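Local structure of X-PRO dipeptidase (Streptococcus pyogenes M1 GAS, 3O5V) at residues A[20-25]-A[99-104]. The protein probably hydrolyses dipeptides that end in proline, as a manganese-dependent M24B peptidase of which this chain is the N-terminal creatinase/prolidase domain. Numbering follows the deposited sequence.
Sequences AIFSDP and YAEFDH
Glu101 reaches across from the end of strand 97-100 and grips the backbone just past strand 19-22, where two neighbouring parallel strands of the mixed sheet of the creatinase/prolidase N-terminal domain part. Its OE1 accepts two amide hydrogens: Ser23 N, 2.9 Å from Glu101 OE1, comes nearly along the C-O axis, while Asp24 N, 3.1 Å from Glu101 OE1, stands above the carboxylate plane. A glutamate suits this buried place because its chain, extended beyond CG (chi2 -178°), spans the gap and supplies an acceptor for amides that have left the sheet. The same OE1 lies at the edge of the Phe22 ring, whose plane is turned 68° from the carboxylate; this apolar ring suits its buried site, touching Ile8 of helix 3-14 and Val128 of helix 125-129.

Farther along, the flat imidazole of His104 can lie against the backbone of the turn: Asp24 CA sits 3.4 Å above the centroid of the His104 ring, almost on the ring normal, in a CH-pi contact. The Asp24 carboxylate stacks near the ND1 side, and Pro25 CD approaches His104 CE1 obliquely. With CG anti to the backbone N (chi1 168°), the histidine ring is carried over to Asp24.

Ile21 N donates to Tyr99 O at 2.7 Å, joining the parallel strands, and the small Ala20 packs its CB against Tyr99 CB on the face covered by helix 3-14. Where the strands separate, one water replaces direct pairing, donating to Ile21 O, accepting from Glu101 N at 3.0 Å and hydrogen-bonding to Ser23 OG at 2.8 Å.

Second-shell bonds fix both acids: Glu101 OE2 is hydrogen-bonded to Thr27 OG1, and Asp24, as N-cap of helix 25-32, uses OD1 to hold Val26 N.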
ATOM      1  N   ALA A  20      -6.461  -2.260  -2.164  1.00 25.70           N
ATOM      2  CA  ALA A  20      -5.388  -2.161  -3.156  1.00 25.62           C
ATOM      3  C   ALA A  20      -4.084  -1.912  -2.409  1.00 25.07           C
ATOM      4  O   ALA A  20      -4.051  -1.108  -1.464  1.00 25.65           O
ATOM      5  CB  ALA A  20      -5.655  -1.033  -4.149  1.00 25.15           C
ATOM      6  N   ILE A  21      -3.022  -2.604  -2.814  1.00 24.15           N
ATOM      7  CA  ILE A  21      -1.708  -2.419  -2.198  1.00 23.57           C
ATOM      8  C   ILE A  21      -0.730  -1.923  -3.236  1.00 23.66           C
ATOM      9  O   ILE A  21      -0.359  -2.664  -4.155  1.00 24.26           O
ATOM     10  CB  ILE A  21      -1.150  -3.729  -1.532  1.00 23.49           C
ATOM     11  CG1 ILE A  21      -2.188  -4.354  -0.594  1.00 23.80           C
ATOM     12  CG2 ILE A  21       0.180  -3.451  -0.835  1.00 24.04           C
ATOM     13  CD1 ILE A  21      -1.693  -5.609   0.153  1.00 24.55           C
ATOM     14  N   PHE A  22      -0.325  -0.661  -3.122  1.00 22.36           N
ATOM     15  CA  PHE A  22       0.657  -0.131  -4.065  1.00 22.99           C
ATOM     16  C   PHE A  22       2.070  -0.296  -3.519  1.00 22.76           C
ATOM     17  O   PHE A  22       2.272  -0.167  -2.312  1.00 23.35           O
ATOM     18  CB  PHE A  22       0.338   1.325  -4.405  1.00 22.60           C
ATOM     19  CG  PHE A  22      -1.010   1.501  -5.051  1.00 22.19           C
ATOM     20  CD1 PHE A  22      -1.153   1.411  -6.435  1.00 23.37           C
ATOM     21  CD2 PHE A  22      -2.145   1.727  -4.270  1.00 23.66           C
ATOM     22  CE1 PHE A  22      -2.415   1.567  -7.040  1.00 23.12           C
ATOM     23  CE2 PHE A  22      -3.408   1.889  -4.857  1.00 24.80           C
ATOM     24  CZ  PHE A  22      -3.539   1.798  -6.250  1.00 23.62           C
ATOM     25  N   SER A  23       3.030  -0.620  -4.393  1.00 22.62           N
ATOM     26  CA  SER A  23       4.429  -0.808  -3.963  1.00 23.00           C
ATOM     27  C   SER A  23       5.440   0.014  -4.774  1.00 23.54           C
ATOM     28  O   SER A  23       6.562   0.252  -4.308  1.00 23.61           O
ATOM     29  CB  SER A  23       4.822  -2.294  -3.979  1.00 23.50           C
ATOM     30  OG  SER A  23       4.577  -2.838  -5.268  1.00 23.34           O
ATOM     31  N   ASP A  24       5.064   0.419  -5.995  1.00 23.47           N
ATOM     32  CA  ASP A  24       5.997   1.064  -6.905  1.00 24.04           C
ATOM     33  C   ASP A  24       6.126   2.509  -6.441  1.00 24.17           C
ATOM     34  O   ASP A  24       5.103   3.215  -6.372  1.00 23.41           O
ATOM     35  CB  ASP A  24       5.441   0.996  -8.346  1.00 24.32           C
ATOM     36  CG  ASP A  24       6.428   1.499  -9.412  1.00 26.54           C
ATOM     37  OD1 ASP A  24       7.254   2.404  -9.154  1.00 26.68           O
ATOM     38  OD2 ASP A  24       6.348   0.982 -10.544  1.00 30.16           O
ATOM     39  N   PRO A  25       7.360   2.959  -6.113  1.00 23.85           N
ATOM     40  CA  PRO A  25       7.539   4.366  -5.705  1.00 23.77           C
ATOM     41  C   PRO A  25       6.951   5.377  -6.701  1.00 23.50           C
ATOM     42  O   PRO A  25       6.458   6.447  -6.295  1.00 23.33           O
ATOM     43  CB  PRO A  25       9.057   4.516  -5.662  1.00 24.24           C
ATOM     44  CG  PRO A  25       9.549   3.146  -5.285  1.00 25.33           C
ATOM     45  CD  PRO A  25       8.620   2.198  -6.013  1.00 24.42           C
ATOM     46  N   TYR A  99      -6.040  -6.193  -4.653  1.00 28.51           N
ATOM     47  CA  TYR A  99      -5.308  -5.809  -5.846  1.00 28.15           C
ATOM     48  C   TYR A  99      -3.882  -5.356  -5.511  1.00 27.41           C
ATOM     49  O   TYR A  99      -3.681  -4.638  -4.536  1.00 27.45           O
ATOM     50  CB  TYR A  99      -6.067  -4.717  -6.588  1.00 28.65           C
ATOM     51  CG  TYR A  99      -7.143  -5.280  -7.487  1.00 29.46           C
ATOM     52  CD1 TYR A  99      -6.940  -5.370  -8.864  1.00 30.16           C
ATOM     53  CD2 TYR A  99      -8.351  -5.742  -6.962  1.00 31.45           C
ATOM     54  CE1 TYR A  99      -7.911  -5.895  -9.700  1.00 31.19           C
ATOM     55  CE2 TYR A  99      -9.340  -6.280  -7.798  1.00 31.06           C
ATOM     56  CZ  TYR A  99      -9.107  -6.349  -9.161  1.00 32.42           C
ATOM     57  OH  TYR A  99     -10.065  -6.874  -9.996  1.00 32.84           O
ATOM     58  N   ALA A 100      -2.899  -5.787  -6.308  1.00 26.36           N
ATOM     59  CA  ALA A 100      -1.508  -5.339  -6.136  1.00 26.07           C
ATOM     60  C   ALA A 100      -0.802  -5.176  -7.486  1.00 26.10           C
ATOM     61  O   ALA A 100      -1.288  -5.672  -8.498  1.00 25.92           O
ATOM     62  CB  ALA A 100      -0.728  -6.301  -5.209  1.00 25.92           C
ATOM     63  N   GLU A 101       0.325  -4.464  -7.501  1.00 25.27           N
ATOM     64  CA  GLU A 101       1.022  -4.130  -8.751  1.00 25.56           C
ATOM     65  C   GLU A 101       1.996  -5.237  -9.126  1.00 26.33           C
ATOM     66  O   GLU A 101       3.176  -5.202  -8.735  1.00 25.50           O
ATOM     67  CB  GLU A 101       1.797  -2.808  -8.626  1.00 24.83           C
ATOM     68  CG  GLU A 101       0.940  -1.619  -8.303  1.00 25.36           C
ATOM     69  CD  GLU A 101       1.756  -0.346  -8.245  1.00 26.28           C
ATOM     70  OE1 GLU A 101       2.275  -0.012  -7.154  1.00 25.73           O
ATOM     71  OE2 GLU A 101       1.886   0.314  -9.297  1.00 26.21           O
ATOM     72  N   PHE A 102       1.504  -6.198  -9.908  1.00 27.53           N
ATOM     73  CA  PHE A 102       2.290  -7.389 -10.267  1.00 29.06           C
ATOM     74  C   PHE A 102       3.524  -7.050 -11.120  1.00 29.28           C
ATOM     75  O   PHE A 102       4.490  -7.826 -11.133  1.00 29.43           O
ATOM     76  CB  PHE A 102       1.416  -8.424 -10.991  1.00 29.17           C
ATOM     77  CG  PHE A 102       0.470  -9.213 -10.095  1.00 31.29           C
ATOM     78  CD1 PHE A 102       0.323  -8.933  -8.730  1.00 33.01           C
ATOM     79  CD2 PHE A 102      -0.299 -10.247 -10.649  1.00 33.26           C
ATOM     80  CE1 PHE A 102      -0.559  -9.682  -7.933  1.00 34.39           C
ATOM     81  CE2 PHE A 102      -1.183 -10.992  -9.872  1.00 33.59           C
ATOM     82  CZ  PHE A 102      -1.315 -10.711  -8.508  1.00 34.99           C
ATOM     83  N   ASP A 103       3.508  -5.902 -11.810  1.00 29.47           N
ATOM     84  CA  ASP A 103       4.699  -5.461 -12.568  1.00 30.30           C
ATOM     85  C   ASP A 103       5.841  -4.874 -11.744  1.00 29.29           C
ATOM     86  O   ASP A 103       6.931  -4.635 -12.275  1.00 29.05           O
ATOM     87  CB  ASP A 103       4.350  -4.483 -13.690  1.00 31.62           C
ATOM     88  CG  ASP A 103       4.124  -5.181 -15.015  1.00 35.94           C
ATOM     89  OD1 ASP A 103       4.717  -6.261 -15.246  1.00 39.55           O
ATOM     90  OD2 ASP A 103       3.344  -4.644 -15.821  1.00 41.16           O
ATOM     91  N   HIS A 104       5.595  -4.623 -10.460  1.00 27.90           N
ATOM     92  CA  HIS A 104       6.626  -4.049  -9.605  1.00 26.87           C
ATOM     93  C   HIS A 104       6.961  -4.943  -8.405  1.00 26.30           C
ATOM     94  O   HIS A 104       8.121  -5.121  -8.043  1.00 26.13           O
ATOM     95  CB  HIS A 104       6.235  -2.640  -9.129  1.00 26.34           C
ATOM     96  CG  HIS A 104       7.126  -2.141  -8.043  1.00 25.41           C
ATOM     97  ND1 HIS A 104       8.301  -1.461  -8.296  1.00 26.70           N
ATOM     98  CD2 HIS A 104       7.070  -2.318  -6.705  1.00 24.32           C
ATOM     99  CE1 HIS A 104       8.906  -1.200  -7.150  1.00 24.54           C
ATOM    100  NE2 HIS A 104       8.175  -1.703  -6.170  1.00 27.67           N
TER
HETATM  101  O   HOH W   1       2.043  -3.997  -5.142  1.00 27.51           O